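Local coordinates for protein carbamate kinase (Mycoplasma penetrans, PDB 4AXS) that probably acts as a carbamate kinase, passing a phosphoryl group between carbamoyl phosphate and ADP to yield ATP in the arginine deiminase pathway, at residues A[250-260]-A[285-295]; A[302-313]-A[324-332]. All blocks are in the same frame, centred on the assembly; numbering follows the deposited sequence.

Contact 1. Residues A[250-260]-A[285-295]; sequences VLTAVDYVYVD and QFAKGSMLPKI. With SO4 (sulfate ion), chain C.
Val257 faces both Phe286 and Met291, and the firm part of the contact gathers round it. Its CG2 comes obliquely onto CE1 of the Phe286 ring, 3.4 Å away, while Met291 SD lies 4.1 Å from Val257 CB. The ring itself is held between CB of Gln285, over the centre of one face, and CG1 of Ile295 on the opposite face, nearer the rim; Leu277 and Phe280 of helix 274-282 close in as well. At one end the amide of Gln285 bridges two groups of Asp260. OE1 takes the Asp260 backbone N at 2.7 Å in a nearly straight bond (172°), and NE2 reaches Asp260 OD1 at 3.2 Å, coming from above the carboxylate, whose plane stands 85° to the amide. These two bonds fix the rotation of the amide. With CG anti to the carbonyl carbon (chi1 -78°), Gln285 lays CG against Val259 CG1, and the bend at chi2 turns the amide to Asp260.

The other end is looser and polar. Lys294 passes its CE 3.5 Å from Thr252 OG1, and its NZ bonds to Ser290 O at 3.1 Å. A sulfate, probably from the crystallisation liquor, is hydrogen-bonded to Asn34 ND2 and lies against Thr252 OG1, too close to be trusted in detail, with Lys294 NZ 3.6 Å from sulfate O4. A threonine hydroxyl and a lysine beside a bound anion are consistent with a pocket suited to phosphate groups.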
loop_
_atom_site.group_PDB
_atom_site.type_symbol
_atom_site.label_atom_id
_atom_site.label_comp_id
_atom_site.label_asym_id
_atom_site.label_seq_id
_atom_site.Cartn_x
_atom_site.Cartn_y
_atom_site.Cartn_z
ATOM N N VAL A 250 8.718 20.546 -5.073
ATOM C CA VAL A 250 9.193 19.476 -5.932
ATOM C C VAL A 250 10.683 19.253 -5.700
ATOM O O VAL A 250 11.507 20.109 -6.059
ATOM C CB VAL A 250 8.956 19.837 -7.412
ATOM C CG1 VAL A 250 9.622 18.825 -8.337
ATOM C CG2 VAL A 250 7.451 19.970 -7.697
ATOM N N LEU A 251 11.028 18.119 -5.085
ATOM C CA LEU A 251 12.416 17.846 -4.722
ATOM C C LEU A 251 13.150 17.260 -5.894
ATOM O O LEU A 251 12.664 16.347 -6.558
ATOM C CB LEU A 251 12.509 16.907 -3.535
ATOM C CG LEU A 251 11.957 17.474 -2.238
ATOM C CD1 LEU A 251 12.141 16.465 -1.111
ATOM C CD2 LEU A 251 12.637 18.799 -1.915
ATOM N N THR A 252 14.333 17.791 -6.140
ATOM C CA THR A 252 15.033 17.524 -7.375
ATOM C C THR A 252 16.474 17.928 -7.152
ATOM O O THR A 252 16.763 18.698 -6.242
ATOM C CB THR A 252 14.419 18.341 -8.535
ATOM O OG1 THR A 252 14.839 17.795 -9.791
ATOM C CG2 THR A 252 14.823 19.815 -8.434
ATOM N N ALA A 253 17.373 17.419 -7.984
ATOM C CA ALA A 253 18.804 17.516 -7.704
ATOM C C ALA A 253 19.448 18.824 -8.152
ATOM O O ALA A 253 20.620 18.829 -8.524
ATOM C CB ALA A 253 19.543 16.332 -8.322
ATOM N N VAL A 254 18.696 19.923 -8.116
ATOM C CA VAL A 254 19.243 21.222 -8.513
ATOM C C VAL A 254 18.970 22.308 -7.481
ATOM O O VAL A 254 17.941 22.303 -6.815
ATOM C CB VAL A 254 18.689 21.701 -9.881
ATOM C CG1 VAL A 254 18.855 20.617 -10.946
ATOM C CG2 VAL A 254 17.228 22.143 -9.756
ATOM N N ASP A 255 19.900 23.246 -7.357
ATOM C CA ASP A 255 19.713 24.404 -6.483
ATOM C C ASP A 255 18.732 25.422 -7.080
ATOM O O ASP A 255 17.932 26.027 -6.358
ATOM C CB ASP A 255 21.058 25.062 -6.183
ATOM C CG ASP A 255 21.825 25.418 -7.446
ATOM O OD1 ASP A 255 21.529 24.816 -8.510
ATOM O OD2 ASP A 255 22.718 26.304 -7.376
ATOM N N TYR A 256 18.802 25.599 -8.401
ATOM C CA TYR A 256 17.858 26.441 -9.142
ATOM C C TYR A 256 17.582 25.825 -10.501
ATOM O O TYR A 256 18.412 25.070 -11.037
ATOM C CB TYR A 256 18.426 27.851 -9.362
ATOM C CG TYR A 256 18.868 28.533 -8.095
ATOM C CD1 TYR A 256 17.975 29.284 -7.340
ATOM C CD2 TYR A 256 20.173 28.417 -7.650
ATOM C CE1 TYR A 256 18.375 29.905 -6.174
ATOM C CE2 TYR A 256 20.588 29.034 -6.487
ATOM C CZ TYR A 256 19.687 29.775 -5.752
ATOM O OH TYR A 256 20.107 30.384 -4.594
ATOM N N VAL A 257 16.428 26.145 -11.079
ATOM C CA VAL A 257 16.238 25.815 -12.482
ATOM C C VAL A 257 16.869 26.933 -13.309
ATOM O O VAL A 257 16.618 28.110 -13.079
ATOM C CB VAL A 257 14.756 25.566 -12.871
ATOM C CG1 VAL A 257 13.828 25.799 -11.675
ATOM C CG2 VAL A 257 14.351 26.402 -14.115
ATOM N N TYR A 258 17.719 26.554 -14.250
ATOM C CA TYR A 258 18.432 27.532 -15.054
ATOM C C TYR A 258 17.782 27.734 -16.420
ATOM O O TYR A 258 17.053 26.870 -16.914
ATOM C CB TYR A 258 19.905 27.138 -15.189
ATOM C CG TYR A 258 20.698 27.342 -13.913
ATOM C CD1 TYR A 258 20.609 26.439 -12.864
ATOM C CD2 TYR A 258 21.529 28.448 -13.751
ATOM C CE1 TYR A 258 21.325 26.623 -11.695
ATOM C CE2 TYR A 258 22.253 28.639 -12.583
ATOM C CZ TYR A 258 22.143 27.721 -11.556
ATOM O OH TYR A 258 22.856 27.902 -10.385
ATOM N N VAL A 259 18.018 28.902 -17.005
ATOM C CA VAL A 259 17.688 29.121 -18.407
ATOM C C VAL A 259 18.981 29.416 -19.176
ATOM O O VAL A 259 19.943 29.926 -18.606
ATOM C CB VAL A 259 16.594 30.218 -18.607
ATOM C CG1 VAL A 259 15.213 29.673 -18.204
ATOM C CG2 VAL A 259 16.932 31.494 -17.824
ATOM N N ASP A 260 19.013 29.048 -20.452
ATOM C CA ASP A 260 20.190 29.271 -21.284
ATOM C C ASP A 260 21.424 28.587 -20.725
ATOM O O ASP A 260 22.518 29.137 -20.804
ATOM C CB ASP A 260 20.484 30.772 -21.412
ATOM C CG ASP A 260 19.469 31.503 -22.274
ATOM O OD1 ASP A 260 19.052 30.955 -23.319
ATOM O OD2 ASP A 260 19.094 32.636 -21.897
ATOM N N GLN A 285 13.601 25.888 -23.107
ATOM C CA GLN A 285 14.540 26.072 -22.019
ATOM C C GLN A 285 14.758 24.799 -21.201
ATOM O O GLN A 285 15.796 24.661 -20.557
ATOM C CB GLN A 285 14.093 27.207 -21.103
ATOM C CG GLN A 285 14.391 28.595 -21.662
ATOM C CD GLN A 285 15.866 28.802 -22.004
ATOM O OE1 GLN A 285 16.735 28.055 -21.554
ATOM N NE2 GLN A 285 16.148 29.829 -22.801
ATOM N N PHE A 286 13.805 23.863 -21.244
ATOM C CA PHE A 286 13.773 22.780 -20.259
ATOM C C PHE A 286 13.819 21.340 -20.793
ATOM O O PHE A 286 13.170 20.983 -21.779
ATOM C CB PHE A 286 12.565 22.952 -19.336
ATOM C CG PHE A 286 12.470 24.311 -18.719
ATOM C CD1 PHE A 286 13.513 24.818 -17.988
ATOM C CD2 PHE A 286 11.326 25.075 -18.861
ATOM C CE1 PHE A 286 13.434 26.069 -17.409
ATOM C CE2 PHE A 286 11.237 26.336 -18.289
ATOM C CZ PHE A 286 12.293 26.832 -17.562
ATOM N N ALA A 287 14.588 20.509 -20.103
ATOM C CA ALA A 287 14.698 19.111 -20.468
ATOM C C ALA A 287 13.311 18.457 -20.474
ATOM O O ALA A 287 12.633 18.373 -19.451
ATOM C CB ALA A 287 15.648 18.385 -19.527
ATOM N N LYS A 288 12.891 18.040 -21.661
ATOM C CA LYS A 288 11.643 17.323 -21.847
ATOM C C LYS A 288 11.670 16.037 -21.013
ATOM O O LYS A 288 12.341 15.064 -21.373
ATOM C CB LYS A 288 11.482 17.012 -23.335
ATOM C CG LYS A 288 12.816 17.090 -24.095
ATOM C CD LYS A 288 12.768 16.337 -25.409
ATOM C CE LYS A 288 14.125 15.742 -25.753
ATOM N NZ LYS A 288 14.008 14.711 -26.833
ATOM N N GLY A 289 10.949 16.034 -19.894
ATOM C CA GLY A 289 11.041 14.934 -18.954
ATOM C C GLY A 289 11.609 15.345 -17.602
ATOM O O GLY A 289 10.907 15.315 -16.584
ATOM N N SER A 290 12.882 15.728 -17.586
ATOM C CA SER A 290 13.550 16.087 -16.342
ATOM C C SER A 290 12.889 17.287 -15.683
ATOM O O SER A 290 12.330 17.178 -14.596
ATOM C CB SER A 290 15.038 16.371 -16.583
ATOM O OG SER A 290 15.701 16.731 -15.376
ATOM N N MET A 291 12.953 18.434 -16.339
ATOM C CA MET A 291 12.480 19.670 -15.727
ATOM C C MET A 291 11.104 20.111 -16.242
ATOM O O MET A 291 10.289 20.647 -15.487
ATOM C CB MET A 291 13.507 20.779 -15.933
ATOM C CG MET A 291 13.221 22.028 -15.129
ATOM S SD MET A 291 13.432 21.763 -13.357
ATOM C CE MET A 291 15.146 21.230 -13.294
ATOM N N LEU A 292 10.848 19.876 -17.524
ATOM C CA LEU A 292 9.630 20.367 -18.162
ATOM C C LEU A 292 8.373 19.993 -17.387
ATOM O O LEU A 292 7.610 20.875 -16.997
ATOM C CB LEU A 292 9.549 19.893 -19.620
ATOM C CG LEU A 292 8.595 20.653 -20.549
ATOM C CD1 LEU A 292 8.765 22.180 -20.400
ATOM C CD2 LEU A 292 8.789 20.217 -22.001
ATOM N N PRO A 293 8.157 18.682 -17.155
ATOM C CA PRO A 293 6.980 18.193 -16.428
ATOM C C PRO A 293 6.864 18.793 -15.037
ATOM O O PRO A 293 5.741 19.060 -14.604
ATOM C CB PRO A 293 7.240 16.683 -16.317
ATOM C CG PRO A 293 8.104 16.367 -17.470
ATOM C CD PRO A 293 9.005 17.565 -17.615
ATOM N N LYS A 294 7.991 19.002 -14.356
ATOM C CA LYS A 294 7.983 19.577 -13.013
ATOM C C LYS A 294 7.556 21.033 -13.073
ATOM O O LYS A 294 6.771 21.511 -12.249
ATOM C CB LYS A 294 9.357 19.478 -12.360
ATOM C CG LYS A 294 10.062 18.154 -12.546
ATOM C CD LYS A 294 11.452 18.188 -11.931
ATOM C CE LYS A 294 11.722 16.913 -11.148
ATOM N NZ LYS A 294 11.458 15.698 -11.981
ATOM N N ILE A 295 8.086 21.736 -14.061
ATOM C CA ILE A 295 7.725 23.113 -14.305
ATOM C C ILE A 295 6.237 23.212 -14.592
ATOM O O ILE A 295 5.505 23.945 -13.920
ATOM C CB ILE A 295 8.501 23.661 -15.514
ATOM C CG1 ILE A 295 9.993 23.763 -15.180
ATOM C CG2 ILE A 295 7.926 25.007 -15.967
ATOM C CD1 ILE A 295 10.283 24.543 -13.923
HETATM S S SO4 C . 14.822 14.016 -10.030
HETATM O O1 SO4 C . 15.140 15.419 -9.790
HETATM O O2 SO4 C . 15.996 13.225 -9.650
HETATM O O3 SO4 C . 13.653 13.650 -9.231
HETATM O O4 SO4 C . 14.504 13.805 -11.448
#

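Contact 2. Residues A[302-313]-A[324-332]; sequences VNGHPNRSAIIA and GLSGTKIIA
Ala310 and Ile330 exchange two backbone hydrogen bonds: Ile330 N gives to Ala310 O at 2.7 Å, and Ala310 N to Ile330 O at 3.0 Å. Two residues along, Ile312 N reaches Thr328 O at 3.2 Å and is almost straight (171°), whereas the return bond from Thr328 N to Ile312 O is weak. Ile311 and Lys329 form the non-hydrogen-bonded pair in between. The ladder ends near Gly327, whose CA rests 3.8 Å from Ala313 CB.

On the face carrying Ala310, Ile312, Thr328 and Ile330, the apolar groups pack together. Ile330 does most of this work: its CB lies beside Ala310 CB, its CD1 meets Ile312 CD1 at 4.1 Å, and its CG2 meets Val302 CG2 at 3.8 Å. With CG1 anti to the carbonyl carbon (chi1 -75°), Ile330 sends these two branches to different neighbours. Ala298 of helix 292-302 covers both Ala310 and Ile330. On the other face Lys329 bends its chain over Ser309, CE coming 3.6 Å from Ser309 CB.

Further out, the type II turn from Val302 to His305 receives the C-terminal residue, Ala332 CB lying 3.4 Å from Val302 O. Arg308 NH1 stands over the His305 ring and bonds to Phe301 O. The whole is an antiparallel edge pairing: strand 328-330 closes one side of an otherwise parallel, helix-flanked sheet in the amino acid kinase fold.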
loop_
_atom_site.group_PDB
_atom_site.type_symbol
_atom_site.label_atom_id
_atom_site.label_comp_id
_atom_site.label_asym_id
_atom_site.label_seq_id
_atom_site.Cartn_x
_atom_site.Cartn_y
_atom_site.Cartn_z
ATOM N N VAL A 302 -0.153 26.659 -9.188
ATOM C CA VAL A 302 -0.215 28.070 -8.779
ATOM C C VAL A 302 -1.105 28.919 -9.684
ATOM O O VAL A 302 -1.529 30.003 -9.290
ATOM C CB VAL A 302 1.181 28.744 -8.704
ATOM C CG1 VAL A 302 2.097 27.976 -7.775
ATOM C CG2 VAL A 302 1.801 28.891 -10.098
ATOM N N ASN A 303 -1.393 28.426 -10.886
ATOM C CA ASN A 303 -2.114 29.222 -11.881
ATOM C C ASN A 303 -3.459 29.751 -11.373
ATOM O O ASN A 303 -4.357 28.970 -11.012
ATOM C CB ASN A 303 -2.306 28.436 -13.180
ATOM C CG ASN A 303 -2.505 29.342 -14.384
ATOM O OD1 ASN A 303 -3.371 29.100 -15.230
ATOM N ND2 ASN A 303 -1.702 30.401 -14.463
ATOM N N GLY A 304 -3.582 31.079 -11.342
ATOM C CA GLY A 304 -4.788 31.739 -10.873
ATOM C C GLY A 304 -5.012 31.587 -9.377
ATOM O O GLY A 304 -6.146 31.449 -8.911
ATOM N N HIS A 305 -3.925 31.604 -8.620
ATOM C CA HIS A 305 -4.007 31.462 -7.176
ATOM C C HIS A 305 -2.896 32.255 -6.518
ATOM O O HIS A 305 -1.860 31.700 -6.145
ATOM C CB HIS A 305 -3.896 29.997 -6.778
ATOM C CG HIS A 305 -5.178 29.241 -6.899
ATOM N ND1 HIS A 305 -6.105 29.185 -5.881
ATOM C CD2 HIS A 305 -5.688 28.508 -7.917
ATOM C CE1 HIS A 305 -7.133 28.449 -6.266
ATOM N NE2 HIS A 305 -6.905 28.026 -7.498
ATOM N N PRO A 306 -3.100 33.570 -6.395
ATOM C CA PRO A 306 -2.122 34.474 -5.783
ATOM C C PRO A 306 -1.688 34.016 -4.388
ATOM O O PRO A 306 -0.638 34.428 -3.898
ATOM C CB PRO A 306 -2.886 35.796 -5.708
ATOM C CG PRO A 306 -3.854 35.726 -6.873
ATOM C CD PRO A 306 -4.247 34.290 -6.983
ATOM N N ASN A 307 -2.484 33.158 -3.762
ATOM C CA ASN A 307 -2.201 32.707 -2.399
ATOM C C ASN A 307 -1.306 31.454 -2.268
ATOM O O ASN A 307 -1.228 30.854 -1.190
ATOM C CB ASN A 307 -3.513 32.521 -1.612
ATOM C CG ASN A 307 -4.595 31.772 -2.404
ATOM O OD1 ASN A 307 -5.244 30.871 -1.871
ATOM N ND2 ASN A 307 -4.801 32.154 -3.665
ATOM N N ARG A 308 -0.629 31.071 -3.351
ATOM C CA ARG A 308 0.125 29.814 -3.370
ATOM C C ARG A 308 1.354 29.859 -4.268
ATOM O O ARG A 308 1.348 30.505 -5.316
ATOM C CB ARG A 308 -0.777 28.636 -3.789
ATOM C CG ARG A 308 -1.482 28.823 -5.132
ATOM C CD ARG A 308 -2.192 27.545 -5.598
ATOM N NE ARG A 308 -3.145 27.032 -4.612
ATOM C CZ ARG A 308 -4.052 26.085 -4.854
ATOM N NH1 ARG A 308 -4.154 25.534 -6.062
ATOM N NH2 ARG A 308 -4.871 25.696 -3.885
ATOM N N SER A 309 2.405 29.158 -3.853
ATOM C CA SER A 309 3.632 29.086 -4.634
ATOM C C SER A 309 4.048 27.640 -4.889
ATOM O O SER A 309 3.419 26.703 -4.393
ATOM C CB SER A 309 4.763 29.859 -3.944
ATOM O OG SER A 309 4.796 29.596 -2.548
ATOM N N ALA A 310 5.100 27.462 -5.681
ATOM C CA ALA A 310 5.648 26.134 -5.932
ATOM C C ALA A 310 7.154 26.241 -5.893
ATOM O O ALA A 310 7.744 27.136 -6.511
ATOM C CB ALA A 310 5.173 25.582 -7.277
ATOM N N ILE A 311 7.789 25.347 -5.155
ATOM C CA ILE A 311 9.223 25.458 -5.000
ATOM C C ILE A 311 9.916 24.267 -5.606
ATOM O O ILE A 311 9.597 23.138 -5.277
ATOM C CB ILE A 311 9.621 25.591 -3.526
ATOM C CG1 ILE A 311 8.983 26.845 -2.923
ATOM C CG2 ILE A 311 11.141 25.650 -3.395
ATOM C CD1 ILE A 311 9.113 26.942 -1.417
ATOM N N ILE A 312 10.856 24.532 -6.507
ATOM C CA ILE A 312 11.682 23.488 -7.088
ATOM C C ILE A 312 13.102 23.582 -6.555
ATOM O O ILE A 312 13.940 24.255 -7.136
ATOM C CB ILE A 312 11.718 23.574 -8.623
ATOM C CG1 ILE A 312 10.319 23.387 -9.208
ATOM C CG2 ILE A 312 12.646 22.529 -9.194
ATOM C CD1 ILE A 312 10.335 23.116 -10.701
ATOM N N ALA A 313 13.372 22.901 -5.446
ATOM C CA ALA A 313 14.694 22.939 -4.829
ATOM C C ALA A 313 15.236 21.542 -4.520
ATOM O O ALA A 313 14.526 20.541 -4.660
ATOM C CB ALA A 313 14.662 23.794 -3.571
ATOM N N GLY A 324 13.211 31.608 0.336
ATOM C CA GLY A 324 13.807 32.351 -0.763
ATOM C C GLY A 324 15.299 32.134 -0.930
ATOM O O GLY A 324 15.858 32.425 -1.990
ATOM N N LEU A 325 15.942 31.605 0.107
ATOM C CA LEU A 325 17.396 31.488 0.135
ATOM C C LEU A 325 17.945 30.477 -0.867
ATOM O O LEU A 325 19.130 30.514 -1.193
ATOM C CB LEU A 325 17.891 31.156 1.546
ATOM C CG LEU A 325 17.371 32.036 2.691
ATOM C CD1 LEU A 325 18.289 31.924 3.908
ATOM C CD2 LEU A 325 17.223 33.493 2.255
ATOM N N SER A 326 17.104 29.566 -1.347
ATOM C CA SER A 326 17.523 28.670 -2.424
ATOM C C SER A 326 16.345 28.261 -3.301
ATOM O O SER A 326 15.191 28.621 -3.034
ATOM C CB SER A 326 18.268 27.443 -1.883
ATOM O OG SER A 326 19.057 26.816 -2.892
ATOM N N GLY A 327 16.643 27.534 -4.370
ATOM C CA GLY A 327 15.595 27.029 -5.235
ATOM C C GLY A 327 14.807 28.092 -5.985
ATOM O O GLY A 327 15.024 29.297 -5.821
ATOM N N THR A 328 13.872 27.628 -6.809
ATOM C CA THR A 328 13.146 28.494 -7.719
ATOM C C THR A 328 11.677 28.529 -7.363
ATOM O O THR A 328 10.980 27.522 -7.507
ATOM C CB THR A 328 13.277 28.001 -9.165
ATOM O OG1 THR A 328 14.652 28.073 -9.590
ATOM C CG2 THR A 328 12.399 28.838 -10.084
ATOM N N LYS A 329 11.203 29.681 -6.898
ATOM C CA LYS A 329 9.795 29.840 -6.554
ATOM C C LYS A 329 8.978 30.146 -7.807
ATOM O O LYS A 329 9.389 30.958 -8.639
ATOM C CB LYS A 329 9.626 30.950 -5.521
ATOM C CG LYS A 329 8.234 31.066 -4.923
ATOM C CD LYS A 329 7.971 32.487 -4.447
ATOM C CE LYS A 329 7.083 32.522 -3.204
ATOM N NZ LYS A 329 7.870 32.731 -1.943
ATOM N N ILE A 330 7.832 29.480 -7.943
ATOM C CA ILE A 330 6.947 29.676 -9.090
ATOM C C ILE A 330 5.607 30.236 -8.640
ATOM O O ILE A 330 5.015 29.743 -7.679
ATOM C CB ILE A 330 6.718 28.363 -9.879
ATOM C CG1 ILE A 330 7.955 28.023 -10.712
ATOM C CG2 ILE A 330 5.512 28.488 -10.791
ATOM C CD1 ILE A 330 8.138 26.554 -10.996
ATOM N N ILE A 331 5.128 31.266 -9.334
ATOM C CA ILE A 331 3.876 31.908 -8.937
ATOM C C ILE A 331 2.929 32.154 -10.102
ATOM O O ILE A 331 3.324 32.076 -11.266
ATOM C CB ILE A 331 4.123 33.236 -8.198
ATOM C CG1 ILE A 331 4.950 34.183 -9.068
ATOM C CG2 ILE A 331 4.827 32.987 -6.862
ATOM C CD1 ILE A 331 4.782 35.630 -8.697
ATOM N N ALA A 332 1.672 32.443 -9.778
ATOM C CA ALA A 332 0.650 32.682 -10.796
ATOM C C ALA A 332 1.133 33.694 -11.833
ATOM O O ALA A 332 1.247 34.879 -11.533
ATOM C CB ALA A 332 -0.647 33.166 -10.151
#

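Overall arrangement
Contact 1 and contact 2 follow one another along the chain, their centres about 14 Å apart, and helix 292-302 leads from the first into the second. They are joined through one sheet, in which strand 247-251 neighbours strand 309-313: Val250 N lies 2.7 Å from Ile311 O, a probable hydrogen bond. Thr328 OG1 makes a second tie, 3.0 Å from Val257 N. Apolar packing continues between them where Ile295 CD1 meets Ile312 CD1 at 3.5 Å. The sulfate lies on the 250-260/285-295 side, beyond the end of strand 247-251, while the pairing of 302-313 with 324-332 forms the sheet edge away from that anion.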